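Local coordinates for protein adenylyltransferase thiF (Escherichia coli, PDB 1ZUD) that adenylates, using ATP, the carboxyl group of the C-terminal glycine of the sulfur carrier protein ThiS, a step in thiamine biosynthesis, at residues 44-49 / 197-202; 106-111 / 132-137; 138-143 / 240-245. All coordinates share one frame; numbering follows the deposited sequence.

Contact 1: residues 44-49 / 197-202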
ATOM      1  N   ALA C  44     -11.568  -6.874   1.301  1.00 21.07           N
ATOM      2  CA  ALA C  44     -12.708  -7.608   0.751  1.00 20.08           C
ATOM      3  C   ALA C  44     -13.002  -7.184  -0.725  1.00 23.40           C
ATOM      4  O   ALA C  44     -13.293  -8.042  -1.567  1.00 18.71           O
ATOM      5  CB  ALA C  44     -13.967  -7.377   1.632  1.00 19.17           C
ATOM      6  N   LEU C  45     -12.917  -5.884  -1.015  1.00 22.41           N
ATOM      7  CA  LEU C  45     -13.189  -5.373  -2.365  1.00 21.20           C
ATOM      8  C   LEU C  45     -12.224  -6.035  -3.345  1.00 21.51           C
ATOM      9  O   LEU C  45     -12.629  -6.504  -4.389  1.00 22.39           O
ATOM     10  CB  LEU C  45     -12.995  -3.837  -2.435  1.00 19.79           C
ATOM     11  CG  LEU C  45     -14.279  -3.056  -2.097  1.00 29.80           C
ATOM     12  CD1 LEU C  45     -13.929  -1.635  -1.622  1.00 25.90           C
ATOM     13  CD2 LEU C  45     -15.245  -3.090  -3.312  1.00 22.97           C
ATOM     14  N   TYR C  46     -10.935  -6.035  -3.019  1.00 19.37           N
ATOM     15  CA  TYR C  46      -9.939  -6.624  -3.939  1.00 20.26           C
ATOM     16  C   TYR C  46     -10.043  -8.122  -4.063  1.00 19.67           C
ATOM     17  O   TYR C  46      -9.790  -8.697  -5.146  1.00 24.35           O
ATOM     18  CB  TYR C  46      -8.502  -6.234  -3.526  1.00 18.02           C
ATOM     19  CG  TYR C  46      -8.188  -4.815  -3.927  1.00 16.51           C
ATOM     20  CD1 TYR C  46      -8.193  -3.786  -2.967  1.00 16.32           C
ATOM     21  CD2 TYR C  46      -8.017  -4.482  -5.273  1.00 18.35           C
ATOM     22  CE1 TYR C  46      -8.062  -2.455  -3.338  1.00 18.57           C
ATOM     23  CE2 TYR C  46      -7.844  -3.133  -5.672  1.00 23.16           C
ATOM     24  CZ  TYR C  46      -7.875  -2.128  -4.682  1.00 18.97           C
ATOM     25  OH  TYR C  46      -7.681  -0.818  -5.032  1.00 22.46           O
ATOM     26  N   LEU C  47     -10.348  -8.779  -2.955  1.00 21.09           N
ATOM     27  CA  LEU C  47     -10.487 -10.253  -2.969  1.00 20.04           C
ATOM     28  C   LEU C  47     -11.740 -10.599  -3.801  1.00 24.00           C
ATOM     29  O   LEU C  47     -11.741 -11.559  -4.590  1.00 21.86           O
ATOM     30  CB  LEU C  47     -10.566 -10.761  -1.531  0.70 23.85           C
ATOM     31  CG  LEU C  47      -9.290 -11.445  -0.950  0.70 23.73           C
ATOM     32  CD1 LEU C  47      -8.054 -11.388  -1.863  0.70 12.09           C
ATOM     33  CD2 LEU C  47      -9.030 -10.867   0.411  0.70 21.79           C
ATOM     34  N   ALA C  48     -12.812  -9.827  -3.629  1.00 20.95           N
ATOM     35  CA  ALA C  48     -14.008 -10.072  -4.465  1.00 23.41           C
ATOM     36  C   ALA C  48     -13.673  -9.842  -5.953  1.00 24.60           C
ATOM     37  O   ALA C  48     -14.069 -10.633  -6.838  1.00 25.33           O
ATOM     38  CB  ALA C  48     -15.142  -9.139  -4.066  1.00 22.30           C
ATOM     39  N   GLY C  49     -12.963  -8.751  -6.235  1.00 25.81           N
ATOM     40  CA  GLY C  49     -12.639  -8.464  -7.616  1.00 22.43           C
ATOM     41  C   GLY C  49     -11.746  -9.533  -8.187  1.00 24.29           C
ATOM     42  O   GLY C  49     -11.842  -9.821  -9.386  1.00 24.23           O
ATOM     43  N   MET C 197      -2.517  -1.015   4.036  1.00 16.28           N
ATOM     44  CA  MET C 197      -2.255  -2.264   4.786  1.00 20.72           C
ATOM     45  C   MET C 197      -3.296  -3.303   4.449  1.00 22.58           C
ATOM     46  O   MET C 197      -2.979  -4.475   4.255  1.00 19.97           O
ATOM     47  CB  MET C 197      -2.235  -1.998   6.307  1.00 21.82           C
ATOM     48  CG  MET C 197      -1.222  -0.907   6.729  1.00 19.02           C
ATOM     49  SD  MET C 197       0.478  -1.046   6.039  1.00 22.84           S
ATOM     50  CE  MET C 197       0.951  -2.734   6.729  1.00 25.90           C
ATOM     51  N   GLY C 198      -4.570  -2.902   4.369  1.00 18.16           N
ATOM     52  CA  GLY C 198      -5.554  -3.912   4.034  1.00 13.72           C
ATOM     53  C   GLY C 198      -5.425  -4.391   2.602  1.00 17.56           C
ATOM     54  O   GLY C 198      -5.659  -5.569   2.307  1.00 19.03           O
ATOM     55  N   THR C 199      -5.098  -3.481   1.684  1.00 17.05           N
ATOM     56  CA  THR C 199      -4.917  -3.887   0.280  1.00 17.86           C
ATOM     57  C   THR C 199      -3.730  -4.873   0.206  1.00 21.27           C
ATOM     58  O   THR C 199      -3.756  -5.859  -0.574  1.00 18.61           O
ATOM     59  CB  THR C 199      -4.645  -2.642  -0.619  1.00 23.96           C
ATOM     60  OG1 THR C 199      -5.758  -1.766  -0.477  1.00 21.13           O
ATOM     61  CG2 THR C 199      -4.531  -3.027  -2.126  1.00 18.89           C
ATOM     62  N   LEU C 200      -2.684  -4.606   0.986  1.00 17.45           N
ATOM     63  CA  LEU C 200      -1.517  -5.531   1.001  1.00 19.16           C
ATOM     64  C   LEU C 200      -1.916  -6.903   1.568  1.00 16.66           C
ATOM     65  O   LEU C 200      -1.390  -7.903   1.139  1.00 21.03           O
ATOM     66  CB  LEU C 200      -0.369  -4.945   1.823  1.00 18.84           C
ATOM     67  CG  LEU C 200       0.300  -3.808   1.053  1.00 27.55           C
ATOM     68  CD1 LEU C 200       1.290  -3.074   2.009  1.00 24.58           C
ATOM     69  CD2 LEU C 200       0.933  -4.366  -0.233  1.00 25.21           C
ATOM     70  N   GLN C 201      -2.821  -6.940   2.552  1.00 19.37           N
ATOM     71  CA  GLN C 201      -3.344  -8.204   3.043  1.00 22.04           C
ATOM     72  C   GLN C 201      -4.005  -8.959   1.876  1.00 22.16           C
ATOM     73  O   GLN C 201      -3.810 -10.149   1.745  1.00 17.88           O
ATOM     74  CB  GLN C 201      -4.406  -7.974   4.114  1.00 23.90           C
ATOM     75  CG  GLN C 201      -3.803  -7.542   5.423  1.00 24.52           C
ATOM     76  CD  GLN C 201      -4.876  -7.416   6.470  1.00 26.65           C
ATOM     77  OE1 GLN C 201      -5.540  -6.386   6.529  1.00 26.06           O
ATOM     78  NE2 GLN C 201      -5.067  -8.461   7.284  1.00 25.88           N
ATOM     79  N   ALA C 202      -4.821  -8.286   1.052  1.00 16.19           N
ATOM     80  CA  ALA C 202      -5.429  -8.981  -0.111  1.00 15.80           C
ATOM     81  C   ALA C 202      -4.348  -9.568  -1.049  1.00 16.04           C
ATOM     82  O   ALA C 202      -4.470 -10.688  -1.567  1.00 18.58           O
ATOM     83  CB  ALA C 202      -6.367  -7.937  -0.944  1.00 14.44           C
TER
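Tyr46 reaches across to Thr199 with its ring and to Ala202 with its CB. The first torsion places CG beside the backbone N and anti to the carbonyl carbon (chi1 -77°), and this lays the ring beside helix 191-210. Thr199 CG2 sits over one ring face as a CH-pi contact, 4.2 Å from the centroid of the Tyr46 ring and 28° off its normal, displaced toward the CD1-CE1 side. Thr199 OG1 also approaches that side, 3.7 Å from Tyr46 CE1, but its hydrogen bond runs to Gly195 O of its own helix, so it meets the tyrosine by van der Waals contact. Nearer the backbone, Tyr46 CB abuts Ala202 CB at 3.8 Å. Leu47 comes next; its side chain has two conformers, so its contact, CD1 to Ala202 CB at 3.9 Å, is tentative. The small methyl of Ala202 suits the place where the backbones come nearest, Leu47 CA to Ala202 CA being 5.9 Å. The axes of the two segments approach to 8.7 Å and run nearly parallel, crossing at -29°. Pro192 of the second ThiF subunit packs on Thr199 and Ala202. Helix 40-50 of the Rossmann-type half, following a glycine-rich turn that fits the GxGxxG pattern and holds the ATP-binding Gly38, thus packs against helix 191-210, which links strands of the antiparallel half.

Contact 2: residues 106-111 / 132-137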
ATOM      1  N   ARG C 106     -19.209 -11.014  16.709  1.00 32.41           N
ATOM      2  CA  ARG C 106     -17.838 -10.858  17.206  1.00 39.49           C
ATOM      3  C   ARG C 106     -17.484 -12.319  17.347  1.00 34.40           C
ATOM      4  O   ARG C 106     -17.922 -12.981  18.286  1.00 34.87           O
ATOM      5  CB  ARG C 106     -17.808 -10.174  18.586  1.00 41.45           C
ATOM      6  CG  ARG C 106     -16.383 -10.009  19.175  1.00 50.47           C
ATOM      7  CD  ARG C 106     -16.404  -9.211  20.480  1.00 54.48           C
ATOM      8  NE  ARG C 106     -15.090  -9.066  21.112  1.00 67.64           N
ATOM      9  CZ  ARG C 106     -14.460 -10.020  21.808  1.00 71.99           C
ATOM     10  NH1 ARG C 106     -15.016 -11.218  21.975  1.00 69.86           N
ATOM     11  NH2 ARG C 106     -13.271  -9.766  22.356  1.00 75.22           N
ATOM     12  N   LEU C 107     -16.723 -12.809  16.383  1.00 29.89           N
ATOM     13  CA  LEU C 107     -16.380 -14.221  16.336  1.00 26.06           C
ATOM     14  C   LEU C 107     -15.516 -14.587  17.475  1.00 27.34           C
ATOM     15  O   LEU C 107     -14.452 -14.007  17.647  1.00 27.31           O
ATOM     16  CB  LEU C 107     -15.618 -14.552  15.058  1.00 27.35           C
ATOM     17  CG  LEU C 107     -16.390 -14.704  13.751  1.00 27.09           C
ATOM     18  CD1 LEU C 107     -15.414 -14.999  12.599  1.00 23.43           C
ATOM     19  CD2 LEU C 107     -17.410 -15.851  13.913  1.00 25.61           C
ATOM     20  N   THR C 108     -15.957 -15.568  18.235  1.00 27.57           N
ATOM     21  CA  THR C 108     -15.173 -16.039  19.347  1.00 29.28           C
ATOM     22  C   THR C 108     -15.545 -17.497  19.659  1.00 26.14           C
ATOM     23  O   THR C 108     -16.591 -18.019  19.228  1.00 26.89           O
ATOM     24  CB  THR C 108     -15.416 -15.129  20.609  1.00 37.58           C
ATOM     25  OG1 THR C 108     -14.560 -15.563  21.672  1.00 43.44           O
ATOM     26  CG2 THR C 108     -16.882 -15.204  21.078  1.00 37.69           C
ATOM     27  N   GLY C 109     -14.688 -18.138  20.429  1.00 29.70           N
ATOM     28  CA  GLY C 109     -14.941 -19.510  20.816  1.00 30.28           C
ATOM     29  C   GLY C 109     -15.255 -20.459  19.690  1.00 30.36           C
ATOM     30  O   GLY C 109     -14.569 -20.484  18.655  1.00 26.70           O
ATOM     31  N   GLU C 110     -16.329 -21.227  19.877  1.00 25.76           N
ATOM     32  CA  GLU C 110     -16.730 -22.216  18.896  1.00 28.69           C
ATOM     33  C   GLU C 110     -17.062 -21.666  17.497  1.00 25.10           C
ATOM     34  O   GLU C 110     -16.739 -22.291  16.494  1.00 26.15           O
ATOM     35  CB  GLU C 110     -17.934 -22.976  19.461  1.00 38.36           C
ATOM     36  CG  GLU C 110     -18.587 -23.941  18.532  1.00 48.17           C
ATOM     37  CD  GLU C 110     -20.001 -24.272  18.991  1.00 62.81           C
ATOM     38  OE1 GLU C 110     -20.935 -23.505  18.651  1.00 69.25           O
ATOM     39  OE2 GLU C 110     -20.176 -25.286  19.712  1.00 66.20           O
ATOM     40  N   ALA C 111     -17.739 -20.532  17.430  1.00 28.26           N
ATOM     41  CA  ALA C 111     -18.088 -19.948  16.132  1.00 28.65           C
ATOM     42  C   ALA C 111     -16.779 -19.509  15.412  1.00 24.79           C
ATOM     43  O   ALA C 111     -16.662 -19.651  14.200  1.00 29.46           O
ATOM     44  CB  ALA C 111     -19.002 -18.722  16.335  1.00 27.30           C
ATOM     45  N   ARG C 132      -7.227 -10.365  18.480  1.00 23.73           N
ATOM     46  CA  ARG C 132      -6.144 -10.800  17.640  1.00 24.37           C
ATOM     47  C   ARG C 132      -5.474 -12.024  18.265  1.00 25.36           C
ATOM     48  O   ARG C 132      -5.133 -12.964  17.547  1.00 21.75           O
ATOM     49  CB  ARG C 132      -5.113  -9.670  17.434  1.00 27.17           C
ATOM     50  CG  ARG C 132      -5.612  -8.478  16.530  1.00 27.55           C
ATOM     51  CD  ARG C 132      -4.607  -7.323  16.542  1.00 29.41           C
ATOM     52  NE  ARG C 132      -5.020  -6.186  15.713  1.00 27.34           N
ATOM     53  CZ  ARG C 132      -4.931  -6.164  14.378  1.00 35.61           C
ATOM     54  NH1 ARG C 132      -4.450  -7.210  13.695  1.00 33.69           N
ATOM     55  NH2 ARG C 132      -5.285  -5.082  13.715  1.00 29.79           N
ATOM     56  N   GLN C 133      -5.279 -12.033  19.577  1.00 23.90           N
ATOM     57  CA  GLN C 133      -4.655 -13.241  20.156  1.00 26.55           C
ATOM     58  C   GLN C 133      -5.559 -14.471  19.980  1.00 22.88           C
ATOM     59  O   GLN C 133      -5.066 -15.579  19.680  1.00 21.99           O
ATOM     60  CB  GLN C 133      -4.351 -13.036  21.653  1.00 23.62           C
ATOM     61  CG  GLN C 133      -3.347 -11.946  21.900  1.00 24.31           C
ATOM     62  CD  GLN C 133      -1.921 -12.392  21.595  1.00 28.16           C
ATOM     63  OE1 GLN C 133      -1.700 -13.494  21.089  1.00 30.11           O
ATOM     64  NE2 GLN C 133      -0.949 -11.521  21.890  1.00 26.09           N
ATOM     65  N   GLU C 134      -6.889 -14.278  20.101  1.00 23.88           N
ATOM     66  CA  GLU C 134      -7.811 -15.404  19.970  1.00 20.90           C
ATOM     67  C   GLU C 134      -7.773 -15.980  18.546  1.00 23.35           C
ATOM     68  O   GLU C 134      -7.828 -17.180  18.354  1.00 21.38           O
ATOM     69  CB  GLU C 134      -9.283 -15.014  20.359  1.00 24.22           C
ATOM     70  CG  GLU C 134     -10.021 -16.211  21.036  1.00 37.60           C
ATOM     71  CD  GLU C 134     -11.574 -16.171  21.027  1.00 39.91           C
ATOM     72  OE1 GLU C 134     -12.172 -15.078  21.091  1.00 37.42           O
ATOM     73  OE2 GLU C 134     -12.199 -17.259  20.989  1.00 40.12           O
ATOM     74  N   ILE C 135      -7.711 -15.108  17.535  1.00 22.82           N
ATOM     75  CA  ILE C 135      -7.662 -15.540  16.156  1.00 18.97           C
ATOM     76  C   ILE C 135      -6.364 -16.315  15.851  1.00 16.23           C
ATOM     77  O   ILE C 135      -6.390 -17.339  15.162  1.00 22.57           O
ATOM     78  CB  ILE C 135      -7.766 -14.299  15.192  1.00 28.52           C
ATOM     79  CG1 ILE C 135      -9.185 -13.692  15.285  1.00 18.71           C
ATOM     80  CG2 ILE C 135      -7.495 -14.706  13.743  1.00 19.69           C
ATOM     81  CD1 ILE C 135      -9.237 -12.183  14.698  1.00 25.54           C
ATOM     82  N   ASN C 136      -5.246 -15.789  16.349  1.00 18.14           N
ATOM     83  CA  ASN C 136      -3.966 -16.410  16.160  1.00 21.56           C
ATOM     84  C   ASN C 136      -3.974 -17.817  16.791  1.00 22.62           C
ATOM     85  O   ASN C 136      -3.477 -18.782  16.186  1.00 23.33           O
ATOM     86  CB  ASN C 136      -2.875 -15.573  16.816  1.00 19.94           C
ATOM     87  CG  ASN C 136      -1.509 -16.289  16.828  1.00 25.61           C
ATOM     88  OD1 ASN C 136      -0.869 -16.423  15.800  1.00 22.52           O
ATOM     89  ND2 ASN C 136      -1.081 -16.763  18.008  1.00 23.21           N
ATOM     90  N   ALA C 137      -4.528 -17.929  17.988  1.00 23.59           N
ATOM     91  CA  ALA C 137      -4.575 -19.236  18.693  1.00 22.20           C
ATOM     92  C   ALA C 137      -5.402 -20.232  17.876  1.00 25.70           C
ATOM     93  O   ALA C 137      -5.041 -21.396  17.743  1.00 23.18           O
ATOM     94  CB  ALA C 137      -5.192 -19.066  20.095  1.00 21.15           C
TER
HETATM   95  O   HOH W   1     -11.601 -19.610  20.221  1.00 53.51           O
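Glu134 spans the gap from helix 129-141 and presents its carboxylate to Thr108 and Gly109, close to the start of helix 109-118. The tight part is confined to these polar atoms. Thr108 OG1 donates to Glu134 OE1 at 2.5 Å, a length too short to be taken as exact, and Gly109 N donates to Glu134 OE2 at 2.7 Å with an N-H...O angle of 162°. Both oxygens use their syn lone pairs, so the carboxylate is gripped as a fork by a hydroxyl and a neighbouring backbone N-H, which limits its rotation. Thr108 can serve it because OG1 is turned opposite its own backbone N (chi1 -176°), while Glu134 runs out extended beyond CG. The other side is looser. A water donates to Glu134 OE2 at 2.5 Å and only weakly to Gly109 O, giving OE2 a second donor. The exposed Arg106 stops with NH1 4.9 Å from Glu134 OE1, too far for a salt bridge, though its charge may help stabilise the carboxylate. Beneath the polar bridge, the buried Leu107 packs on Leu112 and Ala115 of helix 109-118. Two residues before Glu134, Arg132 hydrogen-bonds Ala64 O of the ThiS chain. The carboxylate bridge joins the loop before helix 109-118 to helix 129-141, beside the ATP site that includes Leu107 and residues 127-131, which lead into and begin that helix.

Contact 3: residues 138-143 / 240-245. With ZN (zinc ion), chain H.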
ATOM      1  N   ALA C 138      -6.519 -19.775  17.310  1.00 22.27           N
ATOM      2  CA  ALA C 138      -7.355 -20.658  16.498  1.00 23.28           C
ATOM      3  C   ALA C 138      -6.653 -21.057  15.205  1.00 25.97           C
ATOM      4  O   ALA C 138      -6.725 -22.218  14.805  1.00 24.33           O
ATOM      5  CB  ALA C 138      -8.722 -19.975  16.140  1.00 25.84           C
ATOM      6  N   CYS C 139      -5.990 -20.100  14.537  1.00 18.73           N
ATOM      7  CA  CYS C 139      -5.309 -20.426  13.297  1.00 20.34           C
ATOM      8  C   CYS C 139      -4.191 -21.453  13.528  1.00 23.84           C
ATOM      9  O   CYS C 139      -4.030 -22.382  12.731  1.00 19.77           O
ATOM     10  CB  CYS C 139      -4.713 -19.135  12.664  1.00 23.85           C
ATOM     11  SG  CYS C 139      -6.123 -18.116  11.963  1.00 24.47           S
ATOM     12  N   VAL C 140      -3.403 -21.264  14.585  1.00 19.80           N
ATOM     13  CA  VAL C 140      -2.317 -22.238  14.804  1.00 26.86           C
ATOM     14  C   VAL C 140      -2.894 -23.645  15.120  1.00 25.57           C
ATOM     15  O   VAL C 140      -2.451 -24.647  14.548  1.00 26.39           O
ATOM     16  CB  VAL C 140      -1.400 -21.786  15.950  1.00 24.91           C
ATOM     17  CG1 VAL C 140      -0.379 -22.901  16.309  1.00 26.77           C
ATOM     18  CG2 VAL C 140      -0.655 -20.483  15.536  1.00 19.94           C
ATOM     19  N   ALA C 141      -3.928 -23.697  15.968  1.00 27.54           N
ATOM     20  CA  ALA C 141      -4.525 -24.989  16.356  1.00 29.16           C
ATOM     21  C   ALA C 141      -5.177 -25.681  15.175  1.00 27.90           C
ATOM     22  O   ALA C 141      -5.250 -26.914  15.125  1.00 23.80           O
ATOM     23  CB  ALA C 141      -5.586 -24.800  17.517  1.00 26.21           C
ATOM     24  N   LEU C 142      -5.662 -24.898  14.213  1.00 25.25           N
ATOM     25  CA  LEU C 142      -6.337 -25.490  13.068  1.00 23.68           C
ATOM     26  C   LEU C 142      -5.447 -25.442  11.856  1.00 27.82           C
ATOM     27  O   LEU C 142      -5.905 -25.669  10.733  1.00 25.23           O
ATOM     28  CB  LEU C 142      -7.668 -24.758  12.805  1.00 30.10           C
ATOM     29  CG  LEU C 142      -9.043 -25.239  13.354  1.00 38.26           C
ATOM     30  CD1 LEU C 142      -8.943 -26.477  14.253  1.00 31.77           C
ATOM     31  CD2 LEU C 142      -9.740 -24.105  14.073  1.00 28.80           C
ATOM     32  N   ASN C 143      -4.166 -25.124  12.058  1.00 27.06           N
ATOM     33  CA  ASN C 143      -3.237 -25.145  10.922  1.00 25.68           C
ATOM     34  C   ASN C 143      -3.693 -24.324   9.693  1.00 29.60           C
ATOM     35  O   ASN C 143      -3.578 -24.783   8.553  1.00 24.35           O
ATOM     36  CB  ASN C 143      -3.091 -26.591  10.506  1.00 36.06           C
ATOM     37  CG  ASN C 143      -1.674 -27.001  10.416  1.00 43.37           C
ATOM     38  OD1 ASN C 143      -0.856 -26.591  11.245  1.00 38.48           O
ATOM     39  ND2 ASN C 143      -1.353 -27.801   9.404  1.00 51.64           N
ATOM     40  N   CYS C 240       6.598 -20.163  23.603  1.00 34.63           N
ATOM     41  CA  CYS C 240       5.259 -19.714  23.142  1.00 29.85           C
ATOM     42  C   CYS C 240       4.150 -20.695  23.537  1.00 27.40           C
ATOM     43  O   CYS C 240       4.173 -21.849  23.163  1.00 28.62           O
ATOM     44  CB  CYS C 240       5.219 -19.529  21.605  1.00 29.84           C
ATOM     45  SG  CYS C 240       3.571 -18.883  21.083  1.00 28.11           S
ATOM     46  N   PRO C 241       3.142 -20.233  24.283  1.00 30.70           N
ATOM     47  CA  PRO C 241       2.052 -21.143  24.685  1.00 32.13           C
ATOM     48  C   PRO C 241       1.099 -21.563  23.566  1.00 32.91           C
ATOM     49  O   PRO C 241       0.280 -22.435  23.757  1.00 31.91           O
ATOM     50  CB  PRO C 241       1.325 -20.372  25.774  1.00 28.90           C
ATOM     51  CG  PRO C 241       1.566 -18.916  25.366  1.00 33.35           C
ATOM     52  CD  PRO C 241       3.004 -18.898  24.895  1.00 26.49           C
ATOM     53  N   VAL C 242       1.225 -20.954  22.392  1.00 25.10           N
ATOM     54  CA  VAL C 242       0.365 -21.286  21.265  1.00 24.16           C
ATOM     55  C   VAL C 242       1.025 -22.224  20.269  1.00 23.79           C
ATOM     56  O   VAL C 242       0.480 -23.264  19.938  1.00 24.61           O
ATOM     57  CB  VAL C 242      -0.101 -19.977  20.469  1.00 25.98           C
ATOM     58  CG1 VAL C 242      -0.856 -20.376  19.177  1.00 25.42           C
ATOM     59  CG2 VAL C 242      -1.005 -19.143  21.329  1.00 23.28           C
ATOM     60  N   CYS C 243       2.204 -21.885  19.772  1.00 24.04           N
ATOM     61  CA  CYS C 243       2.827 -22.734  18.765  1.00 29.04           C
ATOM     62  C   CYS C 243       4.026 -23.477  19.379  1.00 30.84           C
ATOM     63  O   CYS C 243       4.742 -24.171  18.676  1.00 31.59           O
ATOM     64  CB  CYS C 243       3.333 -21.889  17.562  1.00 20.48           C
ATOM     65  SG  CYS C 243       4.783 -20.808  17.936  1.00 30.10           S
ATOM     66  N   GLY C 244       4.216 -23.275  20.676  1.00 32.99           N
ATOM     67  CA  GLY C 244       5.321 -23.880  21.395  1.00 48.15           C
ATOM     68  C   GLY C 244       5.303 -25.388  21.295  1.00 55.57           C
ATOM     69  O   GLY C 244       6.313 -26.030  21.587  1.00 57.90           O
ATOM     70  N   GLY C 245       4.164 -25.955  20.891  1.00 60.37           N
ATOM     71  CA  GLY C 245       4.059 -27.404  20.759  1.00 67.26           C
ATOM     72  C   GLY C 245       4.025 -28.169  22.081  1.00 70.71           C
ATOM     73  O   GLY C 245       3.168 -29.078  22.229  1.00 72.06           O
TER
HETATM   74 ZN    ZN H 502       4.087 -18.703  18.900  1.00 28.07          ZN
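The peptide linking Val242 to Cys243 is the flat group here, and Val140 meets it from its oxygen edge: CG1 stands above the plane but outside the carbonyl edge, 3.7 Å from Val242 O. The same branch continues to the next residue, 4.0 Å from Cys243 CB. The N-H of this peptide points away from the valine to Cys240 SG, with a Cys243 N to Cys240 SG distance of 3.5 Å and a nearly straight N-H...S angle of 172°. The main contact is between the two valines: Val242 CG1 is pressed against Val140 CB at 3.6 Å and lies equally close to Val140 CG2. With CG1 opposite its backbone N (chi1 173°), Val242 aims this branch at the helix. The sulfur of Cys240 receives a second N-H, from Val242, at 3.4 Å between N and SG, and it also binds zinc. Two such donors probably ease the negative charge of the metal-bound thiolate and hold the turn in shape. Cys240 SG lies 2.2 Å and Cys243 SG 2.4 Å from the zinc ion, while Cys169 and Cys172 complete the four-sulfur site. Val140 also touches Cys169, so one helical side chain packs against both halves of the site. Just beyond it, helix 129-141 closes in a Schellman motif with Asn143 at positive phi. The Cys-Pro-Val-Cys-Gly turn, with N-H...S bonds to its first cysteine, is a rubredoxin-type knuckle of a CxxC zinc site, docked here on the end of a helix.

In the fold
All three contacts lie in the ThiF family domain, built round a mixed sheet whose parallel part carries the Rossmann-type helices. Contact 1 is the most central, joining helices 40-50 and 191-210 about 7 Å from the chain's centre. Contact 2 falls within the chain between the two segments of contact 1, their centres 21 Å apart. Contact 3 follows contact 2 along the sequence, but its segments alternate with those of contact 1, 26 Å away. Contacts 2 and 3 share helix 129-141 and touch, with Val242 CG1 packing on Asn136 and Ala137. This helix therefore ties the ATP and ThiS region at one end to the zinc site at the other.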